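Local coordinates for putative protein (Aquifex aeolicus, PDB 1T6T) that is of unknown function but has a Toprim domain of the RNase M5-like kind, a fold found in nucleic-acid enzymes such as topoisomerases and primases, at residues E27-K32 with V43-G48; K49-V54 with Q80-L85; V65-D70 with V93-R98; D70-G75 with I106-E111. One frame throughout, in Å; residues are numbered along the deposited sequence.

Overall arrangement
Each of the first three contacts lies entirely within the Toprim domain, and contact 4 ties the loop before helix 73-88 to the loop after helix 96-101. Contacts 1 and 3 reach the same parallel sheet, ordered 43-45, 23-26, 64-67, 92-94, with their centres about 13 Å apart. Contacts 2 and 4 both use helix 73-88 but do not touch; their centres lie about 18 Å apart. Contacts 3 and 4 share Asp-70. Along the chain contact 1 closes before the others open, whereas the segments of contacts 2, 3 and 4 alternate, so their connections interlock. Contacts 1, 2 and 4 also touch the second subunit, which places much of this framework at the dimer interface.

Contact 1: E27-K32 with V43-G48; sequences EGKNDK and VIDLSG
Glu-27 and Ser-47 join the two segments through their backbones: Ser-47 N donates to Glu-27 O at 2.9 Å, nearly straight at 167°. The bond lies in the beta-alpha-beta unit of strand 23-26, helix 29-36 and strand 43-45 of the Toprim fold, where the place of Glu-27, just past the first strand, is consistent with the conserved glutamate of Toprim domains. Its CB points away from 43-48, but the chain bends at chi2 (-56°) and returns the carboxylate beside Ser-47, with OE1 3.8 Å from Ser-47 CB. The Ser-47 hydroxyl bonds to Tyr-51 of the second subunit.

Gly-28 is the N-cap of helix 29-36, and its N-H donates to Asp-31 OD2, meeting it from above the carboxylate plane. Across from this turn, Asp-45 sets its CB 3.6 Å from Gly-28 O.

Lys-32 reaches across to Val-43 at the other end of the contact. With CG anti to the backbone N (chi1 -178°) and every later torsion extended, it runs past Val-43 in the opposite direction, its CG 4.0 Å from Val-43 CG1. The chain ends beside the Val-43 carbonyl, where NZ makes a weak hydrogen bond to O at 3.3 Å. Asp-45 OD1 stands 4.1 Å from Lys-32 NZ, beyond a salt bridge, and its direct charge partner is Lys-49. Two waters span that gap; the closer one lies 2.7 Å from Lys-32 NZ, from which it accepts, and donates to Asp-45 OD1.

Contact 2: K49-V54 with Q80-L85; sequences KRYADV and QKMKEL
Tyr-51 carries most of the apolar contact with helix 73-88, meeting Lys-81, Met-82 and Leu-85 in turn. Its CB is 3.4 Å from Leu-85 CD2, the branch that also approaches the Tyr-51 carbonyl oxygen. The aliphatic part of Lys-81 crosses the ring at about a right angle: CG stands over one face, offset toward the rim, and the bend at chi2 (66°) carries the chain on past the rim until CE lies 3.5 Å from Tyr-51 CE2. Deeper in, Val-54 CB touches Met-82 CE at 4.3 Å.

The sulfur-aromatic type of contact is represented by Met-82, deposited as selenomethionine. Its chain curls through chi2 and chi3 and brings SE to 3.6 Å from Tyr-51 CD1. Measured from the ring centroid, SE is 4.5 Å away and 46° off the ring normal, an oblique Met-aromatic contact. The two segments belong to helices of the alpha/beta Toprim fold that stand on either side of strand 64-67 in the chain: helix 51-58 leads into it and helix 73-88 follows it. Leu-46, just past strand 43-45, also touches Tyr-51, Val-54 and Met-82.

No hydrogen bond crosses between the two segments. Tyr-51 OH bonds to Ser-47 OG of the second subunit; with an alanine here, Met-82 SE and the Lys-81 chain would probably lose the ring they pack on, and Ser-47 of the second subunit its bond. Within 49-54, Arg-50 N donates to Asp-53 OD2 at 2.8 Å, while Arg-50 NH2 forms a salt bridge with Asp-53 of the second subunit.

Contact 3: V65-D70 with V93-R98; sequences VILLFD and VDENFR
Arg-98 reaches along the loop that leaves strand 64-67, touching a succession of backbone oxygens. Its CB lies 3.4 Å from Leu-67 O. The chain then runs extended, CG being anti to the backbone N (chi1 -179°), and CD comes within 3.4 Å of Phe-69 O, which CG also approaches. NE donates to that same oxygen, Phe-69 O, at 2.8 Å, from 44° above the carbonyl plane. At the tip CZ lies near Asp-70 O, to which NH2 donates at 2.9 Å, with an angle of 164° at hydrogen. Both acceptors lie near the guanidinium plane, so the pair of bonds fixes its rotation, and NH2 also forms a salt bridge with Glu-76. A methionine in its place would probably leave the Phe-69 and Asp-70 carbonyls without these donors and Glu-76 without its charge partner.

Helix 73-88 connects strands 64-67 and 92-94 in a parallel beta-alpha-beta unit of the Toprim sheet. Their pairing rests on Asp-94 N to Val-65 O at 2.8 Å and Leu-67 N to Asp-94 O at 3.1 Å. On one face Leu-67 CD1 presses on Val-93 CG1 at 3.4 Å, tighter than usual carbon packing; on the other, Ile-66 lies beside Asp-94 and crosses Phe-97 obliquely. Where the strands part, a water donates to Leu-67 O and Asp-94 O and accepts from Arg-98 N, while Asp-94 OD1 caps the following helix at Asn-96 N.

Contact 4: D70-G75 with I106-E111; sequences DLDTHG and IIHIEE
Leu-71 N donates to Ile-107 O at 2.7 Å, in the carbonyl plane, tying the turn before helix 73-88 to the loop 106-111. Next to this bond, the Asp-70 side chain holds the loop with both oxygens. OD1 accepts from Ile-109 N at 3.0 Å, and OD2 from His-108 ND1, also at 3.0 Å. The histidine bond is almost straight, and OD2 lies in the ring plane at its edge. ND1 comes to the carboxylate from above, 74° out of its plane, and the two planes stand 89° apart. The paired bonds limit rotation of the carboxylate and fix the turn of the imidazole.

The ring has Ile-107 CG2 over the centre of one face, 3.8 Å above its plane. The same methyl, Ile-107 CG2, packs against Asp-72 CB at 3.8 Å. Glu-111 steadies the loop from within: its OE2 accepts from both Ile-107 N and His-108 N, the two donors coming from one face of the carboxylate.

Asp-70 and Asp-72 probably correspond to the metal-binding DxD motif of related Toprim enzymes. Asp-72 is the N-cap of helix 73-88: with CG between the backbone N and the carbonyl carbon (chi1 63°), OD1 turns back to accept from Gly-75 N. At Gly-75 a beta carbon would clash with Asp-70 O.

The contact lies where the loop after strand 64-67 enters helix 73-88. Leu-71 and Ile-109 also rest on Leu-101 of helix 96-101, while Glu-110 touches Asn-30 and Asp-31 of helix 29-36 and forms a salt bridge with Arg-77 of the second subunit.

Contact 1: E27-K32 with V43-G48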
# COMPACT_ATOMS: atom_id res chain seq x y z
N GLU B 27 0.16 3.00 -6.71
CA GLU B 27 0.41 2.63 -5.33
C GLU B 27 1.87 2.73 -4.92
O GLU B 27 2.20 3.36 -3.92
CB GLU B 27 -0.08 1.21 -5.09
CG GLU B 27 -0.72 0.98 -3.73
CD GLU B 27 0.18 1.37 -2.58
OE1 GLU B 27 1.23 0.72 -2.40
OE2 GLU B 27 -0.18 2.32 -1.86
N GLY B 28 2.75 2.11 -5.70
CA GLY B 28 4.16 2.09 -5.32
C GLY B 28 5.20 2.77 -6.18
O GLY B 28 4.98 3.12 -7.34
N LYS B 29 6.37 2.94 -5.58
CA LYS B 29 7.50 3.58 -6.24
C LYS B 29 7.92 2.77 -7.46
O LYS B 29 8.38 3.33 -8.45
CB LYS B 29 8.66 3.72 -5.25
CG LYS B 29 9.79 4.61 -5.75
CD LYS B 29 10.81 4.89 -4.64
CE LYS B 29 11.46 3.60 -4.14
NZ LYS B 29 12.47 3.87 -3.08
N ASN B 30 7.78 1.45 -7.39
CA ASN B 30 8.14 0.60 -8.52
C ASN B 30 7.16 0.75 -9.67
O ASN B 30 7.52 0.55 -10.83
CB ASN B 30 8.24 -0.87 -8.08
CG ASN B 30 9.55 -1.17 -7.40
OD1 ASN B 30 10.61 -1.17 -8.04
ND2 ASN B 30 9.50 -1.42 -6.10
N ASP B 31 5.91 1.09 -9.36
CA ASP B 31 4.92 1.30 -10.41
C ASP B 31 5.31 2.59 -11.12
O ASP B 31 5.24 2.69 -12.34
CB ASP B 31 3.51 1.45 -9.83
CG ASP B 31 3.06 0.22 -9.08
OD1 ASP B 31 3.40 -0.90 -9.51
OD2 ASP B 31 2.34 0.36 -8.06
N LYS B 32 5.74 3.57 -10.33
CA LYS B 32 6.15 4.85 -10.89
C LYS B 32 7.39 4.66 -11.76
O LYS B 32 7.51 5.26 -12.83
CB LYS B 32 6.43 5.84 -9.75
CG LYS B 32 6.82 7.24 -10.20
CD LYS B 32 6.84 8.20 -9.04
CE LYS B 32 7.25 9.60 -9.48
NZ LYS B 32 7.19 10.58 -8.36
N VAL B 43 3.49 11.21 -12.49
CA VAL B 43 2.94 10.15 -11.66
C VAL B 43 3.21 10.38 -10.18
O VAL B 43 4.28 10.84 -9.80
CB VAL B 43 3.57 8.79 -12.05
CG1 VAL B 43 2.94 7.66 -11.23
CG2 VAL B 43 3.39 8.53 -13.54
N ILE B 44 2.23 10.06 -9.34
CA ILE B 44 2.38 10.18 -7.90
C ILE B 44 2.16 8.80 -7.30
O ILE B 44 1.18 8.13 -7.62
CB ILE B 44 1.34 11.13 -7.26
CG1 ILE B 44 1.58 12.57 -7.72
CG2 ILE B 44 1.42 11.04 -5.73
CD1 ILE B 44 0.56 13.55 -7.18
N ASP B 45 3.09 8.36 -6.46
CA ASP B 45 2.95 7.06 -5.81
C ASP B 45 2.38 7.31 -4.41
O ASP B 45 2.87 8.17 -3.67
CB ASP B 45 4.30 6.33 -5.76
CG ASP B 45 5.42 7.16 -5.16
OD1 ASP B 45 5.48 8.38 -5.40
OD2 ASP B 45 6.27 6.57 -4.46
N LEU B 46 1.33 6.57 -4.07
CA LEU B 46 0.63 6.73 -2.80
C LEU B 46 1.32 6.21 -1.54
O LEU B 46 1.22 6.83 -0.48
CB LEU B 46 -0.76 6.09 -2.92
CG LEU B 46 -1.81 6.38 -1.85
CD1 LEU B 46 -2.15 7.87 -1.84
CD2 LEU B 46 -3.05 5.55 -2.12
N SER B 47 2.02 5.08 -1.63
CA SER B 47 2.67 4.54 -0.44
C SER B 47 3.60 5.57 0.18
O SER B 47 4.40 6.20 -0.51
CB SER B 47 3.47 3.28 -0.79
OG SER B 47 4.03 2.71 0.38
N GLY B 48 3.48 5.75 1.49
CA GLY B 48 4.32 6.72 2.18
C GLY B 48 3.67 8.09 2.24
O GLY B 48 4.27 9.05 2.73
O HOH W 1 5.07 11.59 -6.00
O HOH W 2 7.89 9.18 -6.18

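Contact 2: K49-V54 with Q80-L85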
# COMPACT_ATOMS: atom_id res chain seq x y z
N LYS B 49 2.44 8.20 1.75
CA LYS B 49 1.71 9.46 1.78
C LYS B 49 0.32 9.30 2.40
O LYS B 49 -0.27 8.22 2.35
CB LYS B 49 1.54 10.02 0.36
CG LYS B 49 2.83 10.25 -0.42
CD LYS B 49 2.55 10.92 -1.76
CE LYS B 49 3.83 11.25 -2.53
NZ LYS B 49 4.60 10.04 -2.91
N ARG B 50 -0.18 10.37 3.01
CA ARG B 50 -1.53 10.34 3.57
C ARG B 50 -2.40 10.57 2.33
O ARG B 50 -1.93 11.19 1.37
CB ARG B 50 -1.74 11.50 4.55
CG ARG B 50 -0.79 11.49 5.72
CD ARG B 50 -0.84 12.81 6.46
NE ARG B 50 0.10 12.85 7.58
CZ ARG B 50 0.32 13.92 8.33
NH1 ARG B 50 -0.33 15.06 8.08
NH2 ARG B 50 1.19 13.87 9.33
N TYR B 51 -3.63 10.08 2.33
CA TYR B 51 -4.48 10.28 1.17
C TYR B 51 -4.63 11.78 0.94
O TYR B 51 -4.63 12.25 -0.20
CB TYR B 51 -5.86 9.64 1.38
CG TYR B 51 -5.80 8.18 1.77
CD1 TYR B 51 -4.92 7.30 1.14
CD2 TYR B 51 -6.63 7.68 2.77
CE1 TYR B 51 -4.87 5.96 1.50
CE2 TYR B 51 -6.58 6.33 3.14
CZ TYR B 51 -5.70 5.48 2.50
OH TYR B 51 -5.65 4.15 2.86
N ALA B 52 -4.74 12.54 2.03
CA ALA B 52 -4.88 13.99 1.94
C ALA B 52 -3.65 14.67 1.34
O ALA B 52 -3.75 15.78 0.81
CB ALA B 52 -5.17 14.58 3.33
N ASP B 53 -2.49 14.02 1.43
CA ASP B 53 -1.27 14.59 0.85
C ASP B 53 -1.42 14.70 -0.66
O ASP B 53 -0.94 15.65 -1.28
CB ASP B 53 -0.03 13.74 1.17
CG ASP B 53 0.38 13.81 2.64
OD1 ASP B 53 0.03 14.79 3.33
OD2 ASP B 53 1.09 12.88 3.10
N VAL B 54 -2.08 13.72 -1.27
CA VAL B 54 -2.29 13.72 -2.71
C VAL B 54 -3.20 14.89 -3.08
O VAL B 54 -2.95 15.60 -4.06
CB VAL B 54 -2.93 12.40 -3.18
CG1 VAL B 54 -3.26 12.47 -4.67
CG2 VAL B 54 -1.99 11.24 -2.90
N GLN B 80 -11.03 2.47 -5.00
CA GLN B 80 -12.32 2.96 -4.53
C GLN B 80 -12.18 4.09 -3.52
O GLN B 80 -12.90 5.08 -3.58
CB GLN B 80 -13.14 1.82 -3.92
CG GLN B 80 -13.57 0.77 -4.93
CD GLN B 80 -14.19 1.40 -6.17
OE1 GLN B 80 -15.15 2.17 -6.08
NE2 GLN B 80 -13.64 1.07 -7.34
N LYS B 81 -11.24 3.92 -2.59
CA LYS B 81 -10.99 4.92 -1.57
C LYS B 81 -10.57 6.25 -2.19
O LYS B 81 -11.10 7.31 -1.86
CB LYS B 81 -9.89 4.43 -0.63
CG LYS B 81 -9.45 5.44 0.42
CD LYS B 81 -10.56 5.73 1.40
CE LYS B 81 -10.03 6.46 2.63
NZ LYS B 81 -11.11 6.63 3.65
N MSE B 82 -9.60 6.19 -3.10
CA MSE B 82 -9.12 7.41 -3.74
C MSE B 82 -10.15 8.00 -4.69
O MSE B 82 -10.23 9.21 -4.84
CB MSE B 82 -7.80 7.14 -4.47
CG MSE B 82 -6.67 6.72 -3.53
SE MSE B 82 -6.35 8.03 -2.13
CE MSE B 82 -6.16 9.57 -3.31
N LYS B 83 -10.94 7.15 -5.34
CA LYS B 83 -11.97 7.65 -6.24
C LYS B 83 -12.95 8.51 -5.44
O LYS B 83 -13.28 9.63 -5.83
CB LYS B 83 -12.71 6.48 -6.89
CG LYS B 83 -13.83 6.89 -7.82
CD LYS B 83 -14.53 5.66 -8.37
CE LYS B 83 -15.70 6.03 -9.26
NZ LYS B 83 -16.33 4.81 -9.84
N GLU B 84 -13.40 7.97 -4.31
CA GLU B 84 -14.34 8.69 -3.45
C GLU B 84 -13.72 9.97 -2.90
O GLU B 84 -14.35 11.03 -2.92
CB GLU B 84 -14.79 7.77 -2.31
CG GLU B 84 -15.76 8.40 -1.31
CD GLU B 84 -16.97 9.04 -1.97
OE1 GLU B 84 -17.49 8.49 -2.97
OE2 GLU B 84 -17.42 10.10 -1.47
N LEU B 85 -12.49 9.89 -2.41
CA LEU B 85 -11.82 11.06 -1.85
C LEU B 85 -11.62 12.16 -2.89
O LEU B 85 -11.99 13.31 -2.66
CB LEU B 85 -10.46 10.68 -1.26
CG LEU B 85 -9.65 11.87 -0.73
CD1 LEU B 85 -10.44 12.61 0.34
CD2 LEU B 85 -8.32 11.39 -0.17

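Contact 3: V65-D70 with V93-R98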
# COMPACT_ATOMS: atom_id res chain seq x y z
N VAL B 65 -7.43 13.42 -12.55
CA VAL B 65 -6.54 12.40 -12.05
C VAL B 65 -6.84 11.04 -12.67
O VAL B 65 -7.99 10.60 -12.71
CB VAL B 65 -6.66 12.25 -10.51
CG1 VAL B 65 -5.77 11.12 -10.04
CG2 VAL B 65 -6.27 13.55 -9.83
N ILE B 66 -5.80 10.38 -13.17
CA ILE B 66 -5.95 9.06 -13.76
C ILE B 66 -5.59 8.03 -12.68
O ILE B 66 -4.46 8.02 -12.20
CB ILE B 66 -5.01 8.89 -14.96
CG1 ILE B 66 -5.42 9.86 -16.08
CG2 ILE B 66 -5.05 7.45 -15.45
CD1 ILE B 66 -4.42 9.94 -17.22
N LEU B 67 -6.55 7.20 -12.29
CA LEU B 67 -6.28 6.18 -11.27
C LEU B 67 -5.72 4.93 -11.92
O LEU B 67 -6.32 4.37 -12.84
CB LEU B 67 -7.57 5.83 -10.52
CG LEU B 67 -8.26 6.97 -9.77
CD1 LEU B 67 -9.45 6.43 -9.01
CD2 LEU B 67 -7.27 7.64 -8.82
N LEU B 68 -4.54 4.51 -11.47
CA LEU B 68 -3.90 3.32 -12.02
C LEU B 68 -3.41 2.36 -10.95
O LEU B 68 -2.23 2.05 -10.89
CB LEU B 68 -2.72 3.68 -12.91
CG LEU B 68 -2.91 3.79 -14.42
CD1 LEU B 68 -1.53 3.78 -15.08
CD2 LEU B 68 -3.74 2.62 -14.94
N PHE B 69 -4.32 1.89 -10.11
CA PHE B 69 -3.95 0.95 -9.07
C PHE B 69 -4.08 -0.46 -9.62
O PHE B 69 -4.81 -0.69 -10.60
CB PHE B 69 -4.85 1.15 -7.85
CG PHE B 69 -4.68 2.50 -7.23
CD1 PHE B 69 -3.52 2.81 -6.53
CD2 PHE B 69 -5.65 3.48 -7.39
CE1 PHE B 69 -3.33 4.09 -6.00
CE2 PHE B 69 -5.47 4.76 -6.87
CZ PHE B 69 -4.31 5.06 -6.18
N ASP B 70 -3.37 -1.40 -9.02
CA ASP B 70 -3.41 -2.78 -9.49
C ASP B 70 -4.83 -3.33 -9.50
O ASP B 70 -5.71 -2.82 -8.82
CB ASP B 70 -2.50 -3.67 -8.63
CG ASP B 70 -1.05 -3.23 -8.69
OD1 ASP B 70 -0.66 -2.57 -9.67
OD2 ASP B 70 -0.29 -3.56 -7.76
N VAL B 93 -12.15 12.26 -11.91
CA VAL B 93 -11.45 10.98 -11.83
C VAL B 93 -11.59 10.16 -13.11
O VAL B 93 -12.70 9.90 -13.57
CB VAL B 93 -12.00 10.16 -10.63
CG1 VAL B 93 -11.33 8.79 -10.57
CG2 VAL B 93 -11.75 10.92 -9.34
N ASP B 94 -10.46 9.77 -13.68
CA ASP B 94 -10.44 8.98 -14.91
C ASP B 94 -10.09 7.53 -14.60
O ASP B 94 -8.98 7.24 -14.14
CB ASP B 94 -9.41 9.56 -15.88
CG ASP B 94 -9.45 8.89 -17.24
OD1 ASP B 94 -10.03 7.79 -17.36
OD2 ASP B 94 -8.87 9.46 -18.19
N GLU B 95 -11.03 6.62 -14.85
CA GLU B 95 -10.80 5.19 -14.62
C GLU B 95 -10.72 4.44 -15.94
O GLU B 95 -10.54 3.22 -15.95
CB GLU B 95 -11.94 4.60 -13.78
CG GLU B 95 -11.94 5.00 -12.32
CD GLU B 95 -13.03 4.28 -11.54
OE1 GLU B 95 -14.22 4.64 -11.70
OE2 GLU B 95 -12.69 3.35 -10.79
N ASN B 96 -10.86 5.15 -17.05
CA ASN B 96 -10.83 4.51 -18.36
C ASN B 96 -9.57 3.70 -18.65
O ASN B 96 -9.66 2.62 -19.22
CB ASN B 96 -11.02 5.55 -19.47
CG ASN B 96 -12.38 6.22 -19.40
OD1 ASN B 96 -13.39 5.58 -19.14
ND2 ASN B 96 -12.41 7.52 -19.66
N PHE B 97 -8.41 4.21 -18.26
CA PHE B 97 -7.17 3.49 -18.53
C PHE B 97 -7.08 2.21 -17.72
O PHE B 97 -6.69 1.16 -18.24
CB PHE B 97 -5.97 4.39 -18.25
CG PHE B 97 -5.75 5.42 -19.32
CD1 PHE B 97 -5.11 5.07 -20.51
CD2 PHE B 97 -6.21 6.72 -19.16
CE1 PHE B 97 -4.94 6.02 -21.53
CE2 PHE B 97 -6.04 7.67 -20.17
CZ PHE B 97 -5.40 7.31 -21.36
N ARG B 98 -7.44 2.29 -16.45
CA ARG B 98 -7.40 1.12 -15.58
C ARG B 98 -8.44 0.10 -16.05
O ARG B 98 -8.16 -1.09 -16.12
CB ARG B 98 -7.69 1.53 -14.13
CG ARG B 98 -7.63 0.37 -13.15
CD ARG B 98 -7.66 0.87 -11.71
NE ARG B 98 -7.54 -0.21 -10.73
CZ ARG B 98 -8.57 -0.91 -10.25
NH1 ARG B 98 -9.80 -0.64 -10.66
NH2 ARG B 98 -8.36 -1.86 -9.36
O HOH W 3 -7.58 5.05 -15.15

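Contact 4: D70-G75 with I106-E111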
# COMPACT_ATOMS: atom_id res chain seq x y z
N ASP B 70 -3.37 -1.40 -9.02
CA ASP B 70 -3.41 -2.78 -9.49
C ASP B 70 -4.83 -3.33 -9.50
O ASP B 70 -5.71 -2.82 -8.82
CB ASP B 70 -2.50 -3.67 -8.63
CG ASP B 70 -1.05 -3.23 -8.69
OD1 ASP B 70 -0.66 -2.57 -9.67
OD2 ASP B 70 -0.29 -3.56 -7.76
N LEU B 71 -5.04 -4.37 -10.30
CA LEU B 71 -6.35 -4.98 -10.44
C LEU B 71 -6.64 -6.10 -9.46
O LEU B 71 -7.56 -6.88 -9.68
CB LEU B 71 -6.53 -5.48 -11.88
CG LEU B 71 -6.55 -4.39 -12.96
CD1 LEU B 71 -6.67 -5.03 -14.33
CD2 LEU B 71 -7.71 -3.45 -12.71
N ASP B 72 -5.87 -6.17 -8.38
CA ASP B 72 -6.10 -7.20 -7.37
C ASP B 72 -6.96 -6.59 -6.26
O ASP B 72 -7.32 -5.41 -6.32
CB ASP B 72 -4.77 -7.72 -6.83
CG ASP B 72 -3.96 -6.66 -6.11
OD1 ASP B 72 -4.19 -5.46 -6.36
OD2 ASP B 72 -3.09 -7.03 -5.30
N THR B 73 -7.32 -7.39 -5.26
CA THR B 73 -8.15 -6.90 -4.17
C THR B 73 -7.58 -5.67 -3.49
O THR B 73 -8.29 -4.70 -3.22
CB THR B 73 -8.36 -7.99 -3.10
OG1 THR B 73 -8.96 -9.14 -3.71
CG2 THR B 73 -9.27 -7.48 -1.99
N HIS B 74 -6.28 -5.71 -3.20
CA HIS B 74 -5.60 -4.60 -2.55
C HIS B 74 -5.71 -3.33 -3.39
O HIS B 74 -5.99 -2.25 -2.86
CB HIS B 74 -4.13 -4.98 -2.33
CG HIS B 74 -3.32 -3.92 -1.65
ND1 HIS B 74 -2.69 -2.91 -2.35
CD2 HIS B 74 -3.03 -3.71 -0.35
CE1 HIS B 74 -2.04 -2.13 -1.50
NE2 HIS B 74 -2.23 -2.59 -0.28
N GLY B 75 -5.50 -3.45 -4.69
CA GLY B 75 -5.58 -2.30 -5.57
C GLY B 75 -6.99 -1.76 -5.73
O GLY B 75 -7.18 -0.55 -5.84
N ILE B 106 -3.25 -8.86 -17.15
CA ILE B 106 -2.39 -8.05 -16.32
C ILE B 106 -3.10 -7.78 -15.00
O ILE B 106 -4.32 -7.66 -14.95
CB ILE B 106 -2.06 -6.70 -17.00
CG1 ILE B 106 -1.11 -5.88 -16.13
CG2 ILE B 106 -3.34 -5.93 -17.27
CD1 ILE B 106 -0.57 -4.64 -16.81
N ILE B 107 -2.33 -7.72 -13.92
CA ILE B 107 -2.90 -7.43 -12.61
C ILE B 107 -2.16 -6.25 -11.99
O ILE B 107 -2.78 -5.32 -11.49
CB ILE B 107 -2.79 -8.64 -11.67
CG1 ILE B 107 -3.73 -9.75 -12.13
CG2 ILE B 107 -3.14 -8.21 -10.24
CD1 ILE B 107 -5.20 -9.37 -12.15
N HIS B 108 -0.84 -6.31 -12.05
CA HIS B 108 0.02 -5.28 -11.49
C HIS B 108 0.58 -4.37 -12.58
O HIS B 108 1.13 -4.85 -13.57
CB HIS B 108 1.17 -5.93 -10.72
CG HIS B 108 0.72 -6.88 -9.66
ND1 HIS B 108 0.15 -6.45 -8.48
CD2 HIS B 108 0.73 -8.23 -9.60
CE1 HIS B 108 -0.17 -7.50 -7.74
NE2 HIS B 108 0.17 -8.59 -8.40
N ILE B 109 0.43 -3.06 -12.39
CA ILE B 109 0.92 -2.09 -13.36
C ILE B 109 2.40 -2.33 -13.62
O ILE B 109 2.91 -2.09 -14.71
CB ILE B 109 0.71 -0.65 -12.86
CG1 ILE B 109 -0.75 -0.45 -12.42
CG2 ILE B 109 1.07 0.34 -13.96
CD1 ILE B 109 -1.79 -0.80 -13.47
N GLU B 110 3.10 -2.81 -12.59
CA GLU B 110 4.52 -3.07 -12.71
C GLU B 110 4.83 -4.08 -13.82
O GLU B 110 5.95 -4.14 -14.32
CB GLU B 110 5.06 -3.60 -11.37
CG GLU B 110 6.53 -3.34 -11.14
CD GLU B 110 7.01 -3.85 -9.81
OE1 GLU B 110 6.26 -3.73 -8.81
OE2 GLU B 110 8.14 -4.38 -9.74
N GLU B 111 3.83 -4.87 -14.21
CA GLU B 111 4.02 -5.86 -15.26
C GLU B 111 4.36 -5.26 -16.62
O GLU B 111 4.88 -5.96 -17.50
CB GLU B 111 2.77 -6.74 -15.40
CG GLU B 111 2.54 -7.70 -14.24
CD GLU B 111 1.26 -8.49 -14.39
OE1 GLU B 111 1.05 -9.10 -15.46
OE2 GLU B 111 0.46 -8.52 -13.43
O HOH W 4 2.30 -3.03 -9.64